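Long-range contacts in glutaryl-CoA dehydrogenase (Mycobacterium smegmatis, PDB 3SF6), which belongs to the acyl-CoA dehydrogenase family of flavoproteins, built of two alpha-helical domains around a beta domain, and carries dihydroflavine-adenine dinucleotide in this model: residues S90-G95 with L321-D326; Y94-L99 with I265-L270; G116-Y121 with R256-A261. One frame throughout, in Å; residues are numbered along the deposited sequence. Where two conformers were deposited one is given.

Interaction 1 of 3, residues S90-G95 with L321-D326; sequences SAVAYG and LGRQKD
V92, A91 and D326 bury the most surface here, and the D326 carboxylate binds the first two amides of helix 91-104. A91 N donates to D326 OD1 at 2.8 Å, on the syn lone pair and nearly straight (165°). V92 N donates to D326 OD2 at 3.2 Å, also from the syn side but 26° out of the carboxylate plane. Each oxygen thus takes one amide, which should fix the rotation of the group. These amides lie at the helix N-terminus, where the dipole would probably favour the negative charge. S90, the N-cap, serves the same turn: its OG accepts from A93 N at 3.0 Å.

A91 points its methyl at the partner helix, with CB 3.8 Å from K325 CG; the ammonium of K325 continues past it to a salt bridge with E260. V92 sets CG2 anti to its carbonyl carbon, directing that methyl onto the backbone of G322, 3.5 Å from its C. The same methyl lies 3.5 Å from R323 NH1, the guanidinium lying oblique to it and paired with E34 of helix 32-49.

The segment axes approach to 8.6 Å at 141°, tying helix 91-104 to helix 298-327. The arrangement is a capped helix N-terminus docked on a neighbouring helix by an aspartate that spans two successive backbone amides.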
# COMPACT_ATOMS: atom_id res chain seq x y z
N SER A 90 -1.68 32.71 -17.25
CA SER A 90 -0.50 32.11 -16.59
C SER A 90 -0.62 30.62 -16.49
O SER A 90 -1.70 30.07 -16.67
CB SER A 90 -0.33 32.67 -15.18
OG SER A 90 -1.37 32.21 -14.30
N ALA A 91 0.52 29.97 -16.18
CA ALA A 91 0.54 28.53 -15.99
C ALA A 91 -0.37 28.15 -14.84
O ALA A 91 -1.12 27.18 -14.95
CB ALA A 91 1.97 28.03 -15.70
N VAL A 92 -0.31 28.88 -13.74
CA VAL A 92 -1.19 28.58 -12.60
C VAL A 92 -2.67 28.73 -12.98
O VAL A 92 -3.50 27.87 -12.64
CB VAL A 92 -0.80 29.39 -11.37
CG1 VAL A 92 -1.86 29.24 -10.23
CG2 VAL A 92 0.61 28.93 -10.85
N ALA A 93 -3.03 29.82 -13.67
CA ALA A 93 -4.46 30.00 -14.04
C ALA A 93 -4.93 28.91 -15.00
O ALA A 93 -6.05 28.36 -14.87
CB ALA A 93 -4.67 31.38 -14.66
N TYR A 94 -4.09 28.55 -15.96
CA TYR A 94 -4.36 27.46 -16.88
C TYR A 94 -4.56 26.15 -16.14
O TYR A 94 -5.49 25.41 -16.40
CB TYR A 94 -3.20 27.32 -17.89
CG TYR A 94 -3.25 26.07 -18.74
CD1 TYR A 94 -4.31 25.81 -19.57
CD2 TYR A 94 -2.24 25.10 -18.65
CE1 TYR A 94 -4.36 24.62 -20.33
CE2 TYR A 94 -2.27 23.93 -19.43
CZ TYR A 94 -3.34 23.70 -20.25
OH TYR A 94 -3.38 22.56 -21.04
N GLY A 95 -3.69 25.89 -15.18
CA GLY A 95 -3.82 24.70 -14.35
C GLY A 95 -5.15 24.66 -13.64
O GLY A 95 -5.82 23.66 -13.65
N LEU A 321 4.64 23.51 -8.97
CA LEU A 321 5.13 23.33 -10.34
C LEU A 321 4.65 24.47 -11.24
O LEU A 321 5.40 24.95 -12.09
CB LEU A 321 4.69 21.98 -10.91
CG LEU A 321 5.26 20.73 -10.23
CD1 LEU A 321 4.44 19.46 -10.67
CD2 LEU A 321 6.81 20.56 -10.46
N GLY A 322 3.41 24.90 -11.07
CA GLY A 322 2.91 26.03 -11.83
C GLY A 322 3.64 27.32 -11.53
O GLY A 322 3.95 28.10 -12.44
N ARG A 323 3.91 27.57 -10.25
CA ARG A 323 4.70 28.76 -9.89
C ARG A 323 6.09 28.68 -10.53
O ARG A 323 6.60 29.69 -11.00
CB ARG A 323 4.79 28.95 -8.39
CG ARG A 323 3.40 29.18 -7.72
CD ARG A 323 3.05 30.60 -7.63
NE ARG A 323 1.72 30.81 -7.01
CZ ARG A 323 0.65 31.33 -7.62
NH1 ARG A 323 0.69 31.76 -8.86
NH2 ARG A 323 -0.50 31.43 -6.94
N GLN A 324 6.71 27.50 -10.56
CA GLN A 324 8.01 27.34 -11.20
C GLN A 324 7.91 27.61 -12.71
O GLN A 324 8.77 28.28 -13.29
CB GLN A 324 8.58 25.93 -10.97
CG GLN A 324 9.04 25.64 -9.54
CD GLN A 324 9.54 24.20 -9.37
OE1 GLN A 324 8.88 23.21 -9.78
NE2 GLN A 324 10.69 24.06 -8.76
N LYS A 325 6.85 27.09 -13.32
CA LYS A 325 6.64 27.25 -14.76
C LYS A 325 6.51 28.73 -15.13
O LYS A 325 7.10 29.16 -16.14
CB LYS A 325 5.44 26.43 -15.22
CG LYS A 325 5.23 26.31 -16.76
CD LYS A 325 4.22 25.21 -17.09
CE LYS A 325 3.74 25.24 -18.58
NZ LYS A 325 4.77 24.86 -19.47
N ASP A 326 5.78 29.51 -14.33
CA ASP A 326 5.62 30.94 -14.59
C ASP A 326 6.92 31.69 -14.39
O ASP A 326 7.19 32.69 -15.07
CB ASP A 326 4.48 31.52 -13.72
CG ASP A 326 3.10 31.16 -14.27
OD1 ASP A 326 2.92 31.19 -15.52
OD2 ASP A 326 2.21 30.90 -13.43

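Interaction 2 of 3, residues Y94-L99 with I265-L270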
# COMPACT_ATOMS: atom_id res chain seq x y z
N TYR A 94 -4.09 28.55 -15.96
CA TYR A 94 -4.36 27.46 -16.88
C TYR A 94 -4.56 26.15 -16.14
O TYR A 94 -5.49 25.41 -16.40
CB TYR A 94 -3.20 27.32 -17.89
CG TYR A 94 -3.25 26.07 -18.74
CD1 TYR A 94 -4.31 25.81 -19.57
CD2 TYR A 94 -2.24 25.10 -18.65
CE1 TYR A 94 -4.36 24.62 -20.33
CE2 TYR A 94 -2.27 23.93 -19.43
CZ TYR A 94 -3.34 23.70 -20.25
OH TYR A 94 -3.38 22.56 -21.04
N GLY A 95 -3.69 25.89 -15.18
CA GLY A 95 -3.82 24.70 -14.35
C GLY A 95 -5.15 24.66 -13.64
O GLY A 95 -5.82 23.66 -13.65
N LEU A 96 -5.53 25.77 -13.03
CA LEU A 96 -6.81 25.82 -12.32
C LEU A 96 -7.97 25.58 -13.27
O LEU A 96 -8.97 24.93 -12.91
CB LEU A 96 -6.99 27.14 -11.55
CG LEU A 96 -6.00 27.40 -10.43
CD1 LEU A 96 -6.09 28.92 -9.98
CD2 LEU A 96 -6.15 26.50 -9.24
N ALA A 97 -7.88 26.13 -14.48
CA ALA A 97 -8.89 25.87 -15.51
C ALA A 97 -9.01 24.39 -15.83
O ALA A 97 -10.13 23.87 -15.93
CB ALA A 97 -8.59 26.68 -16.77
N CYS A 98 -7.86 23.73 -16.03
CA CYS A 98 -7.88 22.29 -16.30
C CYS A 98 -8.49 21.50 -15.16
O CYS A 98 -9.24 20.54 -15.37
CB CYS A 98 -6.48 21.78 -16.58
SG CYS A 98 -5.76 22.32 -18.16
N LEU A 99 -8.17 21.89 -13.94
CA LEU A 99 -8.73 21.22 -12.76
C LEU A 99 -10.26 21.30 -12.81
O LEU A 99 -10.97 20.30 -12.61
CB LEU A 99 -8.14 21.85 -11.48
CG LEU A 99 -8.38 21.22 -10.12
CD1 LEU A 99 -7.30 21.67 -9.09
CD2 LEU A 99 -9.82 21.46 -9.60
N ILE A 265 -2.46 18.22 -17.13
CA ILE A 265 -2.95 16.98 -16.47
C ILE A 265 -2.58 16.94 -14.99
O ILE A 265 -3.36 16.42 -14.18
CB ILE A 265 -2.42 15.75 -17.22
CG1 ILE A 265 -3.16 15.60 -18.54
CG2 ILE A 265 -2.56 14.47 -16.39
CD1 ILE A 265 -2.39 14.83 -19.55
N VAL A 266 -1.42 17.48 -14.64
CA VAL A 266 -1.02 17.58 -13.24
C VAL A 266 -2.12 18.24 -12.39
O VAL A 266 -2.46 17.75 -11.30
CB VAL A 266 0.30 18.34 -13.12
CG1 VAL A 266 0.62 18.63 -11.63
CG2 VAL A 266 1.46 17.50 -13.75
N PHE A 267 -2.70 19.32 -12.92
CA PHE A 267 -3.85 19.97 -12.29
C PHE A 267 -5.17 19.22 -12.56
O PHE A 267 -5.97 19.03 -11.65
CB PHE A 267 -3.98 21.39 -12.78
CG PHE A 267 -3.07 22.39 -12.09
CD1 PHE A 267 -3.55 23.12 -11.05
CD2 PHE A 267 -1.73 22.58 -12.46
CE1 PHE A 267 -2.72 24.10 -10.42
CE2 PHE A 267 -0.92 23.51 -11.84
CZ PHE A 267 -1.42 24.25 -10.81
N GLY A 268 -5.39 18.84 -13.83
CA GLY A 268 -6.64 18.21 -14.23
C GLY A 268 -7.03 17.01 -13.40
O GLY A 268 -8.19 16.90 -12.94
N ALA A 269 -6.08 16.12 -13.17
CA ALA A 269 -6.40 14.90 -12.44
C ALA A 269 -6.97 15.21 -11.05
O ALA A 269 -7.84 14.47 -10.52
CB ALA A 269 -5.17 13.99 -12.34
N LEU A 270 -6.49 16.29 -10.45
CA LEU A 270 -6.96 16.72 -9.12
C LEU A 270 -8.42 17.14 -9.13
O LEU A 270 -9.06 17.09 -8.08
CB LEU A 270 -6.14 17.87 -8.55
CG LEU A 270 -4.63 17.60 -8.38
CD1 LEU A 270 -3.95 18.89 -8.01
CD2 LEU A 270 -4.35 16.50 -7.36
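G95 CA lies over one face of the F267 ring, 3.6 Å from its centroid and 22° off the normal, a CH-pi interaction. The ring can settle this closely on the backbone because G95 has no side chain. With CG of F267 anti to its own carbonyl carbon, the ring is laid against the turn of helix 91-104.

The backbones also come close: the CA atoms of L99 and G268 stand only 3.9 Å apart. Backbone meets side chain where G95 O is 3.0 Å from F267 CB, a close van der Waals approach, and where L99 CB rests 3.6 Å from F267 O. The segment axes accordingly come within 7.1 Å, crossing at -36°, so this is glycine-mediated close helix packing, with one glycine on each side, at the seam between the N- and C-terminal helical domains of the acyl-CoA dehydrogenase fold.

Apolar side chains add to this. L99 puts CD1 at the edge of the F267 ring, near its plane, and 4.0 Å from L270 CB. L96 CD2 reaches F267 CE1 at 4.3 Å. Beyond the two segments, F263 meets the F267 ring with planes about 60° apart, and A318 of helix 298-327 packs against F267 and L270.

Interaction 3 of 3, residues G116-Y121 with R256-A261; sequences GSLAMY and RCLNEA
The Y121 ring has E260 CG over one face in the E260 conformer given, 3.5 Å from the centroid and 19° off the normal, a CH-pi contact. At the edge lies C257 SG, 5.0 Å from the centroid and 85° off the normal, a sulfur-aromatic contact. At the phenol end, R256 NH2 donates to Y121 OH at 2.8 Å (151°), with R256 NE adding a weak bond; the guanidinium is steeply inclined to the ring. CG of Y121 is anti to the backbone N, which extends the ring across to helix 252-286. The E260 carboxylate has a salt bridge to K325.

One turn earlier in helix 106-126, L118 CD2 fits among C257, L258 and A261, 3.6 Å from C257 O and 3.7 Å from A261 CB. S117 OG, in the conformer given, bonds to S113 O in its own helix and packs against A261 CB. A water donates to A261 O at 2.9 Å.

In helix 106-126 the Y121 N to G116 O bond, 2.9 Å, marks a wider pi-type turn. The two segments run roughly antiparallel and form part of the surroundings of the flavin site: the L118 side chain is about 5 Å from the bound dihydroflavine-adenine dinucleotide.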
# COMPACT_ATOMS: atom_id res chain seq x y z
N GLY A 116 -5.31 22.59 -27.43
CA GLY A 116 -4.43 23.70 -27.08
C GLY A 116 -2.99 23.28 -26.87
O GLY A 116 -2.10 23.76 -27.53
N SER A 117 -2.77 22.39 -25.92
CA SER A 117 -1.40 22.07 -25.50
C SER A 117 -0.65 21.09 -26.41
O SER A 117 0.56 20.93 -26.24
CB SER A 117 -1.37 21.56 -24.05
OG SER A 117 -2.11 20.37 -23.87
N LEU A 118 -1.36 20.43 -27.35
CA LEU A 118 -0.75 19.53 -28.30
C LEU A 118 -0.80 20.11 -29.71
O LEU A 118 0.26 20.48 -30.25
CB LEU A 118 -1.36 18.12 -28.27
CG LEU A 118 -1.09 17.34 -26.98
CD1 LEU A 118 -1.80 15.94 -27.01
CD2 LEU A 118 0.39 17.23 -26.66
N ALA A 119 -1.98 20.17 -30.31
CA ALA A 119 -2.10 20.57 -31.73
C ALA A 119 -1.77 22.05 -31.94
O ALA A 119 -0.82 22.39 -32.68
CB ALA A 119 -3.48 20.22 -32.31
N MET A 120 -2.45 22.96 -31.22
CA MET A 120 -2.10 24.39 -31.35
C MET A 120 -0.66 24.69 -30.92
O MET A 120 0.07 25.45 -31.58
CB MET A 120 -3.10 25.27 -30.60
CG MET A 120 -4.47 25.34 -31.22
SD MET A 120 -5.70 26.14 -30.13
CE MET A 120 -5.25 27.86 -30.41
N TYR A 121 -0.26 24.13 -29.79
CA TYR A 121 1.09 24.34 -29.28
C TYR A 121 2.14 23.95 -30.33
O TYR A 121 3.11 24.68 -30.55
CB TYR A 121 1.33 23.56 -28.00
CG TYR A 121 2.73 23.80 -27.45
CD1 TYR A 121 3.01 24.85 -26.59
CD2 TYR A 121 3.76 22.96 -27.79
CE1 TYR A 121 4.31 25.06 -26.08
CE2 TYR A 121 5.05 23.16 -27.31
CZ TYR A 121 5.31 24.20 -26.48
OH TYR A 121 6.60 24.33 -26.02
N ARG A 256 8.35 18.16 -26.41
CA ARG A 256 8.03 19.47 -25.80
C ARG A 256 6.53 19.69 -25.71
O ARG A 256 6.04 20.26 -24.73
CB ARG A 256 8.66 20.63 -26.58
CG ARG A 256 10.13 20.94 -26.31
CD ARG A 256 10.57 22.22 -27.15
NE ARG A 256 9.65 23.36 -26.96
CZ ARG A 256 9.72 24.54 -27.60
NH1 ARG A 256 10.66 24.76 -28.52
NH2 ARG A 256 8.83 25.50 -27.35
N CYS A 257 5.80 19.25 -26.74
CA CYS A 257 4.34 19.36 -26.74
C CYS A 257 3.78 18.52 -25.58
O CYS A 257 2.91 18.97 -24.82
CB CYS A 257 3.74 18.86 -28.04
SG CYS A 257 4.37 19.73 -29.51
N LEU A 258 4.25 17.29 -25.45
CA LEU A 258 3.77 16.43 -24.36
C LEU A 258 4.00 17.07 -23.00
O LEU A 258 3.16 16.97 -22.13
CB LEU A 258 4.42 15.06 -24.36
CG LEU A 258 4.23 14.21 -25.61
CD1 LEU A 258 4.92 12.84 -25.52
CD2 LEU A 258 2.79 14.00 -25.90
N ASN A 259 5.14 17.71 -22.82
CA ASN A 259 5.41 18.34 -21.53
C ASN A 259 4.47 19.49 -21.25
O ASN A 259 4.08 19.72 -20.11
CB ASN A 259 6.88 18.64 -21.41
CG ASN A 259 7.70 17.32 -21.10
OD1 ASN A 259 7.40 16.61 -20.12
ND2 ASN A 259 8.71 17.01 -21.91
N GLU A 260 4.02 20.19 -22.28
CA GLU A 260 2.97 21.20 -22.07
C GLU A 260 1.65 20.57 -21.66
O GLU A 260 1.01 21.00 -20.68
CB GLU A 260 2.76 22.01 -23.33
CG GLU A 260 3.96 22.80 -23.71
CD GLU A 260 4.37 23.80 -22.64
OE1 GLU A 260 3.47 24.49 -22.13
OE2 GLU A 260 5.59 23.89 -22.34
N ALA A 261 1.24 19.53 -22.37
CA ALA A 261 -0.01 18.84 -22.03
C ALA A 261 0.01 18.18 -20.65
O ALA A 261 -0.97 18.26 -19.88
CB ALA A 261 -0.36 17.84 -23.10
O HOH W 1 -3.35 19.71 -20.69

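Overall arrangement
Each of the three contacts brings a helix from the N-terminal part of the chain against one from the C-terminal part. Interaction 2 is the core one, with every touching residue buried and its centre about 9 Å from that of the chain; it relies on glycines and apolar packing. Interactions 1 and 3 are partly buried and add polar bonds: backbone amides to a carboxylate in the first, a guanidinium to a phenol in the third. Helix 91-104 serves interactions 1 and 2, whose segments overlap at Y94 and G95, where G95 makes its contact in interaction 2; helix 252-286 serves 2 and 3. The salt bridge from K325 NZ to E260 OE1, 3.0 Å, ties interaction 1 to interaction 3.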